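Local coordinates for peptidase, M20/M25/M40 family (Staphylococcus aureus, PDB 4EWT), which probably hydrolyses amide bonds of N-acylated amino acids or related substrates, as a dinuclear manganese-binding amidohydrolase of the M20 peptidase family, at residues 59-64 with 129-134; 76-81 with 331-336; 298-303 with 344-349. All blocks are in the same frame, centred on the assembly; numbering follows the deposited sequence.

Contact 1: 59-64 with 129-134; sequences GIKVTI and KVVVIH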
ATOM      1  N   GLY A  59     -17.538  -7.735  44.864  1.00 52.62           N
ATOM      2  CA  GLY A  59     -16.366  -8.547  45.177  1.00 49.59           C
ATOM      3  C   GLY A  59     -16.560  -9.362  46.444  1.00 49.16           C
ATOM      4  O   GLY A  59     -16.936  -8.821  47.490  1.00 51.32           O
ATOM      5  N   ILE A  60     -16.306 -10.666  46.347  1.00 46.25           N
ATOM      6  CA  ILE A  60     -16.508 -11.589  47.467  1.00 45.38           C
ATOM      7  C   ILE A  60     -15.229 -12.354  47.791  1.00 43.36           C
ATOM      8  O   ILE A  60     -14.668 -13.043  46.939  1.00 41.32           O
ATOM      9  CB  ILE A  60     -17.671 -12.579  47.205  1.00 44.79           C
ATOM     10  CG1 ILE A  60     -18.950 -11.821  46.836  1.00 46.68           C
ATOM     11  CG2 ILE A  60     -17.925 -13.465  48.442  1.00 44.77           C
ATOM     12  CD1 ILE A  60     -19.987 -12.666  46.130  1.00 46.46           C
ATOM     13  N   LYS A  61     -14.790 -12.225  49.038  1.00 44.16           N
ATOM     14  CA  LYS A  61     -13.556 -12.817  49.530  1.00 43.24           C
ATOM     15  C   LYS A  61     -13.913 -13.732  50.706  1.00 43.56           C
ATOM     16  O   LYS A  61     -14.215 -13.252  51.809  1.00 45.43           O
ATOM     17  CB  LYS A  61     -12.630 -11.687  49.987  1.00 45.12           C
ATOM     18  CG  LYS A  61     -11.216 -12.055  50.394  1.00 45.12           C
ATOM     19  CD  LYS A  61     -10.820 -11.188  51.582  1.00 48.58           C
ATOM     20  CE  LYS A  61      -9.484 -10.499  51.399  1.00 51.78           C
ATOM     21  NZ  LYS A  61      -8.314 -11.337  51.785  1.00 52.69           N
ATOM     22  N   VAL A  62     -13.904 -15.043  50.474  1.00 41.56           N
ATOM     23  CA  VAL A  62     -14.203 -15.981  51.562  1.00 41.64           C
ATOM     24  C   VAL A  62     -12.921 -16.601  52.122  1.00 41.19           C
ATOM     25  O   VAL A  62     -12.135 -17.216  51.393  1.00 39.91           O
ATOM     26  CB  VAL A  62     -15.341 -17.015  51.222  1.00 40.70           C
ATOM     27  CG1 VAL A  62     -16.099 -16.604  49.977  1.00 40.05           C
ATOM     28  CG2 VAL A  62     -14.821 -18.436  51.094  1.00 40.41           C
ATOM     29  N   THR A  63     -12.702 -16.377  53.416  1.00 42.36           N
ATOM     30  CA  THR A  63     -11.499 -16.834  54.104  1.00 42.79           C
ATOM     31  C   THR A  63     -11.756 -18.142  54.861  1.00 42.16           C
ATOM     32  O   THR A  63     -12.709 -18.256  55.634  1.00 42.43           O
ATOM     33  CB  THR A  63     -10.941 -15.744  55.055  1.00 45.46           C
ATOM     34  OG1 THR A  63     -10.621 -14.568  54.300  1.00 46.60           O
ATOM     35  CG2 THR A  63      -9.673 -16.213  55.758  1.00 46.77           C
ATOM     36  N   ILE A  64     -10.904 -19.128  54.595  1.00 41.10           N
ATOM     37  CA  ILE A  64     -10.928 -20.400  55.297  1.00 40.60           C
ATOM     38  C   ILE A  64      -9.643 -20.472  56.121  1.00 42.73           C
ATOM     39  O   ILE A  64      -8.586 -20.868  55.612  1.00 42.10           O
ATOM     40  CB  ILE A  64     -10.987 -21.602  54.320  1.00 38.49           C
ATOM     41  CG1 ILE A  64     -12.042 -21.384  53.226  1.00 36.04           C
ATOM     42  CG2 ILE A  64     -11.241 -22.902  55.085  1.00 38.74           C
ATOM     43  CD1 ILE A  64     -11.948 -22.374  52.074  1.00 32.73           C
ATOM     44  N   LYS A 129      -4.083 -20.246  55.637  1.00 46.31           N
ATOM     45  CA  LYS A 129      -5.389 -19.862  55.132  1.00 44.21           C
ATOM     46  C   LYS A 129      -5.554 -20.132  53.644  1.00 41.61           C
ATOM     47  O   LYS A 129      -4.594 -20.071  52.866  1.00 41.76           O
ATOM     48  CB  LYS A 129      -5.631 -18.363  55.350  1.00 45.60           C
ATOM     49  CG  LYS A 129      -5.673 -17.879  56.785  1.00 49.06           C
ATOM     50  CD  LYS A 129      -5.774 -16.361  56.796  1.00 52.34           C
ATOM     51  CE  LYS A 129      -5.229 -15.765  58.078  1.00 57.26           C
ATOM     52  NZ  LYS A 129      -4.810 -14.353  57.835  1.00 60.33           N
ATOM     53  N   VAL A 130      -6.794 -20.411  53.260  1.00 39.17           N
ATOM     54  CA  VAL A 130      -7.210 -20.345  51.875  1.00 36.62           C
ATOM     55  C   VAL A 130      -8.025 -19.069  51.733  1.00 36.23           C
ATOM     56  O   VAL A 130      -8.902 -18.786  52.554  1.00 36.62           O
ATOM     57  CB  VAL A 130      -8.099 -21.536  51.470  1.00 35.48           C
ATOM     58  CG1 VAL A 130      -8.428 -21.472  49.984  1.00 33.57           C
ATOM     59  CG2 VAL A 130      -7.427 -22.851  51.796  1.00 36.50           C
ATOM     60  N   VAL A 131      -7.717 -18.296  50.703  1.00 35.41           N
ATOM     61  CA  VAL A 131      -8.534 -17.161  50.321  1.00 35.12           C
ATOM     62  C   VAL A 131      -9.215 -17.520  49.002  1.00 33.16           C
ATOM     63  O   VAL A 131      -8.579 -17.565  47.958  1.00 32.65           O
ATOM     64  CB  VAL A 131      -7.691 -15.855  50.174  1.00 36.39           C
ATOM     65  CG1 VAL A 131      -8.534 -14.718  49.624  1.00 35.59           C
ATOM     66  CG2 VAL A 131      -7.095 -15.455  51.520  1.00 39.96           C
ATOM     67  N   VAL A 132     -10.510 -17.785  49.060  1.00 32.55           N
ATOM     68  CA  VAL A 132     -11.277 -18.027  47.860  1.00 31.57           C
ATOM     69  C   VAL A 132     -11.745 -16.684  47.320  1.00 32.40           C
ATOM     70  O   VAL A 132     -12.351 -15.896  48.051  1.00 34.00           O
ATOM     71  CB  VAL A 132     -12.474 -18.944  48.137  1.00 31.44           C
ATOM     72  CG1 VAL A 132     -13.255 -19.189  46.863  1.00 29.78           C
ATOM     73  CG2 VAL A 132     -11.989 -20.251  48.738  1.00 30.95           C
ATOM     74  N   ILE A 133     -11.436 -16.427  46.049  1.00 31.33           N
ATOM     75  CA  ILE A 133     -11.807 -15.192  45.380  1.00 32.18           C
ATOM     76  C   ILE A 133     -12.909 -15.472  44.362  1.00 31.66           C
ATOM     77  O   ILE A 133     -12.676 -16.138  43.353  1.00 31.20           O
ATOM     78  CB  ILE A 133     -10.577 -14.546  44.667  1.00 32.09           C
ATOM     79  CG1 ILE A 133      -9.492 -14.175  45.682  1.00 32.94           C
ATOM     80  CG2 ILE A 133     -10.987 -13.312  43.853  1.00 32.60           C
ATOM     81  CD1 ILE A 133      -8.153 -13.790  45.049  1.00 34.49           C
ATOM     82  N   HIS A 134     -14.111 -14.974  44.640  1.00 32.47           N
ATOM     83  CA  HIS A 134     -15.198 -15.014  43.672  1.00 32.48           C
ATOM     84  C   HIS A 134     -15.265 -13.650  42.986  1.00 33.39           C
ATOM     85  O   HIS A 134     -15.670 -12.657  43.599  1.00 34.88           O
ATOM     86  CB  HIS A 134     -16.530 -15.371  44.354  1.00 33.63           C
ATOM     87  CG  HIS A 134     -16.641 -16.811  44.750  1.00 32.36           C
ATOM     88  ND1 HIS A 134     -16.556 -17.231  46.061  1.00 33.83           N
ATOM     89  CD2 HIS A 134     -16.840 -17.928  44.010  1.00 30.93           C
ATOM     90  CE1 HIS A 134     -16.705 -18.544  46.111  1.00 32.05           C
ATOM     91  NE2 HIS A 134     -16.870 -18.992  44.879  1.00 31.53           N
TER

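Contact 2: 76-81 with 331-336; sequences RADFDA and PSEDFA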
ATOM      1  N   ARG A  76      -8.993 -18.679  42.713  1.00 26.15           N
ATOM      2  CA  ARG A  76      -9.840 -17.688  42.058  1.00 26.27           C
ATOM      3  C   ARG A  76     -10.860 -18.310  41.097  1.00 26.07           C
ATOM      4  O   ARG A  76     -10.522 -19.184  40.301  1.00 25.26           O
ATOM      5  CB  ARG A  76      -8.949 -16.661  41.348  1.00 26.44           C
ATOM      6  CG  ARG A  76      -9.674 -15.544  40.638  1.00 26.97           C
ATOM      7  CD  ARG A  76     -10.041 -15.925  39.211  1.00 25.94           C
ATOM      8  NE  ARG A  76     -10.187 -14.721  38.410  1.00 27.24           N
ATOM      9  CZ  ARG A  76     -10.127 -14.672  37.082  1.00 25.97           C
ATOM     10  NH1 ARG A  76      -9.943 -15.777  36.355  1.00 24.40           N
ATOM     11  NH2 ARG A  76     -10.247 -13.499  36.491  1.00 25.72           N
ATOM     12  N   ALA A  77     -12.111 -17.858  41.210  1.00 26.89           N
ATOM     13  CA  ALA A  77     -13.174 -18.193  40.254  1.00 27.58           C
ATOM     14  C   ALA A  77     -13.949 -16.937  39.889  1.00 28.43           C
ATOM     15  O   ALA A  77     -14.380 -16.197  40.769  1.00 29.38           O
ATOM     16  CB  ALA A  77     -14.128 -19.242  40.839  1.00 27.41           C
ATOM     17  N   ASP A  78     -14.131 -16.701  38.594  1.00 28.89           N
ATOM     18  CA  ASP A  78     -14.931 -15.562  38.118  1.00 30.61           C
ATOM     19  C   ASP A  78     -16.383 -15.968  37.860  1.00 31.32           C
ATOM     20  O   ASP A  78     -16.675 -17.161  37.681  1.00 31.28           O
ATOM     21  CB  ASP A  78     -14.294 -14.875  36.892  1.00 30.59           C
ATOM     22  CG  ASP A  78     -13.695 -15.861  35.890  1.00 31.43           C
ATOM     23  OD1 ASP A  78     -13.849 -17.097  36.039  1.00 33.58           O
ATOM     24  OD2 ASP A  78     -13.061 -15.388  34.930  1.00 32.92           O
ATOM     25  N   PHE A  79     -17.291 -14.992  37.882  1.00 32.43           N
ATOM     26  CA  PHE A  79     -18.721 -15.308  37.779  1.00 33.71           C
ATOM     27  C   PHE A  79     -19.598 -14.435  36.873  1.00 35.59           C
ATOM     28  O   PHE A  79     -20.822 -14.621  36.842  1.00 37.08           O
ATOM     29  CB  PHE A  79     -19.364 -15.469  39.164  1.00 34.16           C
ATOM     30  CG  PHE A  79     -19.362 -14.222  40.013  1.00 35.04           C
ATOM     31  CD1 PHE A  79     -20.391 -13.285  39.910  1.00 37.02           C
ATOM     32  CD2 PHE A  79     -18.369 -14.019  40.970  1.00 33.50           C
ATOM     33  CE1 PHE A  79     -20.414 -12.153  40.728  1.00 38.04           C
ATOM     34  CE2 PHE A  79     -18.384 -12.890  41.797  1.00 35.09           C
ATOM     35  CZ  PHE A  79     -19.408 -11.954  41.675  1.00 37.47           C
ATOM     36  N   ASP A  80     -18.989 -13.507  36.136  1.00 35.21           N
ATOM     37  CA  ASP A  80     -19.742 -12.683  35.186  1.00 37.62           C
ATOM     38  C   ASP A  80     -20.011 -13.437  33.887  1.00 37.86           C
ATOM     39  O   ASP A  80     -19.241 -14.324  33.496  1.00 36.59           O
ATOM     40  CB  ASP A  80     -19.040 -11.340  34.899  1.00 37.59           C
ATOM     41  CG  ASP A  80     -17.632 -11.510  34.324  1.00 36.14           C
ATOM     42  OD1 ASP A  80     -16.931 -12.498  34.653  1.00 34.12           O
ATOM     43  OD2 ASP A  80     -17.209 -10.622  33.553  1.00 37.20           O
ATOM     44  N   ALA A  81     -21.112 -13.081  33.233  1.00 40.24           N
ATOM     45  CA  ALA A  81     -21.487 -13.663  31.946  1.00 41.60           C
ATOM     46  C   ALA A  81     -21.284 -12.654  30.809  1.00 42.71           C
ATOM     47  O   ALA A  81     -20.734 -11.578  31.037  1.00 42.75           O
ATOM     48  CB  ALA A  81     -22.921 -14.151  31.989  1.00 43.38           C
ATOM     49  N   PRO A 331      -6.855 -15.695  23.958  1.00 36.14           N
ATOM     50  CA  PRO A 331      -7.623 -14.616  24.592  1.00 36.10           C
ATOM     51  C   PRO A 331      -6.905 -13.922  25.757  1.00 35.15           C
ATOM     52  O   PRO A 331      -5.961 -14.474  26.326  1.00 34.45           O
ATOM     53  CB  PRO A 331      -8.884 -15.330  25.092  1.00 36.49           C
ATOM     54  CG  PRO A 331      -8.478 -16.715  25.297  1.00 36.71           C
ATOM     55  CD  PRO A 331      -7.411 -17.020  24.286  1.00 36.36           C
ATOM     56  N   SER A 332      -7.344 -12.715  26.090  1.00 35.20           N
ATOM     57  CA  SER A 332      -6.799 -12.027  27.244  1.00 35.32           C
ATOM     58  C   SER A 332      -7.658 -12.411  28.442  1.00 34.97           C
ATOM     59  O   SER A 332      -8.789 -12.888  28.284  1.00 36.45           O
ATOM     60  CB  SER A 332      -6.740 -10.508  27.029  1.00 36.40           C
ATOM     61  OG  SER A 332      -7.879  -9.886  27.601  1.00 40.04           O
ATOM     62  N   GLU A 333      -7.109 -12.230  29.635  1.00 33.46           N
ATOM     63  CA  GLU A 333      -7.703 -12.743  30.848  1.00 32.36           C
ATOM     64  C   GLU A 333      -7.286 -11.800  31.970  1.00 31.75           C
ATOM     65  O   GLU A 333      -6.093 -11.499  32.111  1.00 31.55           O
ATOM     66  CB  GLU A 333      -7.188 -14.177  31.076  1.00 31.88           C
ATOM     67  CG  GLU A 333      -7.389 -14.760  32.456  1.00 32.85           C
ATOM     68  CD  GLU A 333      -8.836 -14.872  32.854  1.00 34.28           C
ATOM     69  OE1 GLU A 333      -9.603 -15.512  32.103  1.00 37.04           O
ATOM     70  OE2 GLU A 333      -9.200 -14.315  33.914  1.00 32.36           O
ATOM     71  N   ASP A 334      -8.244 -11.327  32.767  1.00 30.75           N
ATOM     72  CA  ASP A 334      -7.884 -10.372  33.818  1.00 30.50           C
ATOM     73  C   ASP A 334      -7.255 -10.980  35.073  1.00 29.00           C
ATOM     74  O   ASP A 334      -6.771 -10.256  35.943  1.00 30.04           O
ATOM     75  CB  ASP A 334      -8.988  -9.330  34.091  1.00 32.29           C
ATOM     76  CG  ASP A 334      -9.883  -9.678  35.266  1.00 33.23           C
ATOM     77  OD1 ASP A 334      -9.904 -10.843  35.715  1.00 32.23           O
ATOM     78  OD2 ASP A 334     -10.587  -8.750  35.734  1.00 35.16           O
ATOM     79  N   PHE A 335      -7.210 -12.308  35.126  1.00 26.79           N
ATOM     80  CA  PHE A 335      -6.368 -13.008  36.098  1.00 25.97           C
ATOM     81  C   PHE A 335      -4.937 -12.477  36.030  1.00 26.45           C
ATOM     82  O   PHE A 335      -4.195 -12.542  37.013  1.00 26.62           O
ATOM     83  CB  PHE A 335      -6.369 -14.519  35.842  1.00 24.57           C
ATOM     84  CG  PHE A 335      -5.640 -15.315  36.890  1.00 24.38           C
ATOM     85  CD1 PHE A 335      -6.315 -15.795  38.009  1.00 22.48           C
ATOM     86  CD2 PHE A 335      -4.275 -15.598  36.752  1.00 23.90           C
ATOM     87  CE1 PHE A 335      -5.660 -16.526  38.983  1.00 22.86           C
ATOM     88  CE2 PHE A 335      -3.604 -16.331  37.716  1.00 24.12           C
ATOM     89  CZ  PHE A 335      -4.300 -16.800  38.847  1.00 25.01           C
ATOM     90  N   ALA A 336      -4.563 -11.951  34.863  1.00 26.12           N
ATOM     91  CA  ALA A 336      -3.216 -11.419  34.645  1.00 27.09           C
ATOM     92  C   ALA A 336      -2.841 -10.329  35.639  1.00 28.68           C
ATOM     93  O   ALA A 336      -1.662 -10.146  35.938  1.00 29.97           O
ATOM     94  CB  ALA A 336      -3.078 -10.911  33.233  1.00 26.68           C
TER
HETATM   95  O   HOH W   1     -12.142 -16.030  32.806  1.00 36.08           O

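Contact 3: 298-303 with 344-349; sequences PALYND and SAFIYT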
ATOM      1  N   PRO A 298      -2.915  -6.768  31.120  1.00 22.84           N
ATOM      2  CA  PRO A 298      -1.551  -7.203  30.801  1.00 22.24           C
ATOM      3  C   PRO A 298      -1.543  -8.666  30.343  1.00 21.94           C
ATOM      4  O   PRO A 298      -2.527  -9.386  30.556  1.00 22.05           O
ATOM      5  CB  PRO A 298      -0.805  -7.050  32.141  1.00 23.47           C
ATOM      6  CG  PRO A 298      -1.873  -7.100  33.195  1.00 23.95           C
ATOM      7  CD  PRO A 298      -3.102  -6.495  32.558  1.00 23.86           C
ATOM      8  N   ALA A 299      -0.460  -9.095  29.700  1.00 21.27           N
ATOM      9  CA  ALA A 299      -0.243 -10.513  29.420  1.00 21.06           C
ATOM     10  C   ALA A 299      -0.211 -11.327  30.715  1.00 22.25           C
ATOM     11  O   ALA A 299       0.277 -10.859  31.747  1.00 22.74           O
ATOM     12  CB  ALA A 299       1.046 -10.706  28.646  1.00 20.76           C
ATOM     13  N   LEU A 300      -0.730 -12.549  30.661  1.00 22.24           N
ATOM     14  CA  LEU A 300      -0.797 -13.378  31.853  1.00 22.84           C
ATOM     15  C   LEU A 300       0.512 -14.139  31.996  1.00 23.26           C
ATOM     16  O   LEU A 300       0.863 -14.968  31.146  1.00 22.76           O
ATOM     17  CB  LEU A 300      -1.968 -14.344  31.770  1.00 22.83           C
ATOM     18  CG  LEU A 300      -2.571 -14.842  33.077  1.00 24.12           C
ATOM     19  CD1 LEU A 300      -3.838 -15.604  32.725  1.00 22.97           C
ATOM     20  CD2 LEU A 300      -1.612 -15.712  33.864  1.00 23.67           C
ATOM     21  N   TYR A 301       1.232 -13.832  33.065  1.00 23.49           N
ATOM     22  CA  TYR A 301       2.526 -14.436  33.318  1.00 25.05           C
ATOM     23  C   TYR A 301       2.414 -15.490  34.415  1.00 25.87           C
ATOM     24  O   TYR A 301       2.174 -15.163  35.573  1.00 26.60           O
ATOM     25  CB  TYR A 301       3.544 -13.352  33.709  1.00 25.40           C
ATOM     26  CG  TYR A 301       4.942 -13.893  33.840  1.00 28.04           C
ATOM     27  CD1 TYR A 301       5.678 -14.230  32.698  1.00 28.72           C
ATOM     28  CD2 TYR A 301       5.529 -14.078  35.089  1.00 29.27           C
ATOM     29  CE1 TYR A 301       6.957 -14.729  32.796  1.00 30.54           C
ATOM     30  CE2 TYR A 301       6.819 -14.585  35.199  1.00 32.21           C
ATOM     31  CZ  TYR A 301       7.523 -14.913  34.039  1.00 31.43           C
ATOM     32  OH  TYR A 301       8.797 -15.416  34.110  1.00 32.81           O
ATOM     33  N   ASN A 302       2.553 -16.755  34.042  1.00 26.29           N
ATOM     34  CA  ASN A 302       2.599 -17.818  35.022  1.00 28.09           C
ATOM     35  C   ASN A 302       3.984 -17.879  35.643  1.00 29.66           C
ATOM     36  O   ASN A 302       4.960 -18.209  34.964  1.00 30.19           O
ATOM     37  CB  ASN A 302       2.214 -19.160  34.406  1.00 27.66           C
ATOM     38  CG  ASN A 302       0.713 -19.383  34.382  1.00 27.62           C
ATOM     39  OD1 ASN A 302      -0.054 -18.633  34.982  1.00 26.86           O
ATOM     40  ND2 ASN A 302       0.289 -20.415  33.683  1.00 27.16           N
ATOM     41  N   ASP A 303       4.063 -17.526  36.923  1.00 31.17           N
ATOM     42  CA  ASP A 303       5.308 -17.619  37.680  1.00 32.85           C
ATOM     43  C   ASP A 303       5.922 -19.011  37.513  1.00 34.05           C
ATOM     44  O   ASP A 303       5.275 -20.001  37.824  1.00 34.51           O
ATOM     45  CB  ASP A 303       5.078 -17.321  39.155  1.00 33.54           C
ATOM     46  CG  ASP A 303       6.362 -17.423  39.973  1.00 35.50           C
ATOM     47  OD1 ASP A 303       6.480 -18.368  40.782  1.00 35.81           O
ATOM     48  OD2 ASP A 303       7.260 -16.579  39.776  1.00 35.34           O
ATOM     49  N   SER A 344       1.840 -16.349  40.488  1.00 35.92           N
ATOM     50  CA  SER A 344       0.591 -17.071  40.275  1.00 33.83           C
ATOM     51  C   SER A 344       0.720 -18.119  39.182  1.00 33.16           C
ATOM     52  O   SER A 344       1.708 -18.137  38.437  1.00 33.82           O
ATOM     53  CB  SER A 344      -0.539 -16.098  39.929  1.00 31.88           C
ATOM     54  OG  SER A 344      -0.480 -14.949  40.750  1.00 33.84           O
ATOM     55  N   ALA A 345      -0.283 -18.995  39.125  1.00 31.66           N
ATOM     56  CA  ALA A 345      -0.418 -19.990  38.076  1.00 30.96           C
ATOM     57  C   ALA A 345      -1.880 -20.054  37.653  1.00 29.33           C
ATOM     58  O   ALA A 345      -2.782 -20.222  38.480  1.00 28.67           O
ATOM     59  CB  ALA A 345       0.050 -21.344  38.557  1.00 32.92           C
ATOM     60  N   PHE A 346      -2.107 -19.882  36.359  1.00 28.29           N
ATOM     61  CA  PHE A 346      -3.435 -20.014  35.786  1.00 27.05           C
ATOM     62  C   PHE A 346      -3.368 -21.269  34.955  1.00 27.82           C
ATOM     63  O   PHE A 346      -2.577 -21.346  34.018  1.00 28.78           O
ATOM     64  CB  PHE A 346      -3.748 -18.789  34.925  1.00 25.93           C
ATOM     65  CG  PHE A 346      -5.193 -18.665  34.507  1.00 24.46           C
ATOM     66  CD1 PHE A 346      -6.204 -18.457  35.453  1.00 24.19           C
ATOM     67  CD2 PHE A 346      -5.539 -18.717  33.166  1.00 23.01           C
ATOM     68  CE1 PHE A 346      -7.543 -18.313  35.053  1.00 21.31           C
ATOM     69  CE2 PHE A 346      -6.878 -18.563  32.753  1.00 22.81           C
ATOM     70  CZ  PHE A 346      -7.872 -18.364  33.702  1.00 21.56           C
ATOM     71  N   ILE A 347      -4.159 -22.270  35.324  1.00 28.37           N
ATOM     72  CA  ILE A 347      -4.105 -23.561  34.635  1.00 30.01           C
ATOM     73  C   ILE A 347      -5.447 -23.908  33.991  1.00 29.80           C
ATOM     74  O   ILE A 347      -6.461 -23.273  34.271  1.00 29.08           O
ATOM     75  CB  ILE A 347      -3.606 -24.711  35.565  1.00 31.58           C
ATOM     76  CG1 ILE A 347      -4.591 -24.964  36.705  1.00 31.91           C
ATOM     77  CG2 ILE A 347      -2.195 -24.410  36.088  1.00 32.85           C
ATOM     78  CD1 ILE A 347      -4.279 -26.184  37.553  1.00 35.09           C
ATOM     79  N   TYR A 348      -5.445 -24.913  33.124  1.00 31.13           N
ATOM     80  CA  TYR A 348      -6.623 -25.236  32.349  1.00 31.80           C
ATOM     81  C   TYR A 348      -7.145 -26.639  32.617  1.00 33.60           C
ATOM     82  O   TYR A 348      -6.363 -27.575  32.802  1.00 35.46           O
ATOM     83  CB  TYR A 348      -6.326 -25.103  30.858  1.00 32.79           C
ATOM     84  CG  TYR A 348      -5.699 -23.797  30.431  1.00 32.21           C
ATOM     85  CD1 TYR A 348      -6.390 -22.590  30.554  1.00 31.79           C
ATOM     86  CD2 TYR A 348      -4.423 -23.771  29.876  1.00 34.13           C
ATOM     87  CE1 TYR A 348      -5.825 -21.389  30.137  1.00 31.18           C
ATOM     88  CE2 TYR A 348      -3.847 -22.575  29.450  1.00 34.24           C
ATOM     89  CZ  TYR A 348      -4.553 -21.390  29.592  1.00 33.00           C
ATOM     90  OH  TYR A 348      -3.989 -20.206  29.183  1.00 33.59           O
ATOM     91  N   THR A 349      -8.470 -26.770  32.634  1.00 33.35           N
ATOM     92  CA  THR A 349      -9.126 -28.071  32.697  1.00 35.04           C
ATOM     93  C   THR A 349      -9.796 -28.388  31.353  1.00 36.64           C
ATOM     94  O   THR A 349     -10.688 -27.658  30.904  1.00 35.43           O
ATOM     95  CB  THR A 349     -10.208 -28.136  33.809  1.00 34.68           C
ATOM     96  OG1 THR A 349      -9.641 -27.795  35.081  1.00 33.69           O
ATOM     97  CG2 THR A 349     -10.808 -29.549  33.883  1.00 36.06           C
TER
HETATM   98  O   HOH W   2       2.783 -14.366  38.402  1.00  2.00           O

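Contact 1: 59-64 with 129-134
Val-62 and Val-132 lie side by side at the centre of this antiparallel strand pair, pointing the same way, with Val-62 CG2 3.8 Å from Val-132 CB. Next to them Ile-64 CD1 rests between two valines, 4.0 Å from Val-130 CB and equally near Val-132 CG2; chi1 of -47° sets CG1 beside the backbone N and lets CD1 reach both. At the other end of this apolar row, Val-62 CG1 meets the edge of the His-134 ring, near its plane. Helices 34-43 and 105-120 pack over this face, with Ile-40 against Ile-60 and Met-112 against Val-132. The opposite face is more mixed. Lys-61 CG leans on Val-131 CG1 at 3.9 Å before its bent chain carries NZ to a weak bond with Val-153 O, and Thr-63 CG2 touches Lys-129 CD. Between the faces runs the backbone ladder: Val-62 N to Val-132 O at 3.0 Å, Ile-64 N to Val-130 O at 2.9 Å and nearly straight (178°), and a weak Ile-60 N to His-134 O bond of 3.5 Å. The backbone thus supplies the directional bonds, while mostly beta-branched side chains, with His-134, pack under the helices on one face of the catalytic domain's sheet.

Contact 2: 76-81 with 331-336
Arg-76 and Glu-333 meet end-on because each chain bends at chi2: Arg-76 leaves its strand with CG anti to the backbone N and turns at chi2 -88°, while Glu-333 turns at chi2 61° to bring OE2 forward. NH1 and NH2 of Arg-76 both grip Glu-333 OE2, each at 2.9 Å, with the carboxylate standing almost upright to the guanidinium (planes 83° apart). OE2 takes a third donor, Phe-335 N at 3.1 Å, through its anti lone pair, a capping bond ahead of helix 335-341. At the guanidinium edge Asp-334 OD1 forms a salt bridge with Arg-76 NH2 at 2.8 Å; Gln-135 bonds both partners. Phe-335 CB lies over one guanidinium face, toward its rim, and Asp-78 CG over the opposite one; Asp-78 OD2, well out of the plane, meets Arg-76 by charge alone. Arg-76 CD lies at the Phe-335 ring edge. Asp-78 OD1 bonds His-108, and a water donates to Glu-333 OE1 at 2.7 Å. The side chain of Glu-333 is about 4 Å from a manganese ion, and Asp-80 bonds the backbone N of the metal ligand Glu-139. One arginine charge, buried among three carboxylates, would partly offset the repulsion among them, close to the metal site.

Contact 3: 298-303 with 344-349
Strand 344-350, an inner strand of the large mixed sheet, is met here by the short strand 300-302, which belongs to the separate antiparallel sheet and leads into helix 304-316. Asn-302 joins them by clasping the backbone of Phe-346 with both ends of its amide. Its OD1 accepts from Phe-346 N at 2.8 Å, the donor standing above the carbonyl plane, and its ND2 gives to Phe-346 O at 3.0 Å along a fairly straight path (163°). With chi1 at -85°, CG sits beside the backbone N of Asn-302, which points the amide toward strand 344-349. ND2 also bonds Arg-177 O. The axes of strands 300-302 and 344-349 run at 105° to each other, so no ladder forms, and the Asn-302 amide together with the Asp-303 N bond joins strand 300-302 to the mixed sheet of the M20 catalytic domain. In that second bond Asp-303 N reaches Ser-344 O at 2.9 Å; nearby a water accepts from Ser-344 N and lies within bonding distance of Tyr-301 O. Asp-303 is also the N-cap of the following helix, its OD1 bonding Phe-306 N. On the other flank Leu-300 CD1 presses on Phe-346 CD2 at 3.6 Å, the two side chains crossing at about a right angle. The Phe-346 ring in turn meets that of Phe-335, and Gln-182 of strand 179-193 touches the Phe-346 side chain.

In the fold
All three contacts are largely buried and reach the same mixed sheet, but at different places. Contact 1 pairs two strands toward one side of it; contact 2 sits near the middle of the chain, where strand 72-78 faces the start of helix 335-341; contact 3 brings in a strand of the second sheet. Contacts 1 and 2 touch through neighbouring strands, with a probable hydrogen bond from Ala-77 N to Ile-133 O, and contacts 2 and 3 where Glu-333 CG packs on Leu-300 CD1. Chemistry follows place: backbone ladder and aliphatic packing in contact 1, with the Ile-133 side chain about 13 Å from a manganese, clustered charges beside the metals, and hydrogen bonds from a side-chain amide to backbone where the sheets meet.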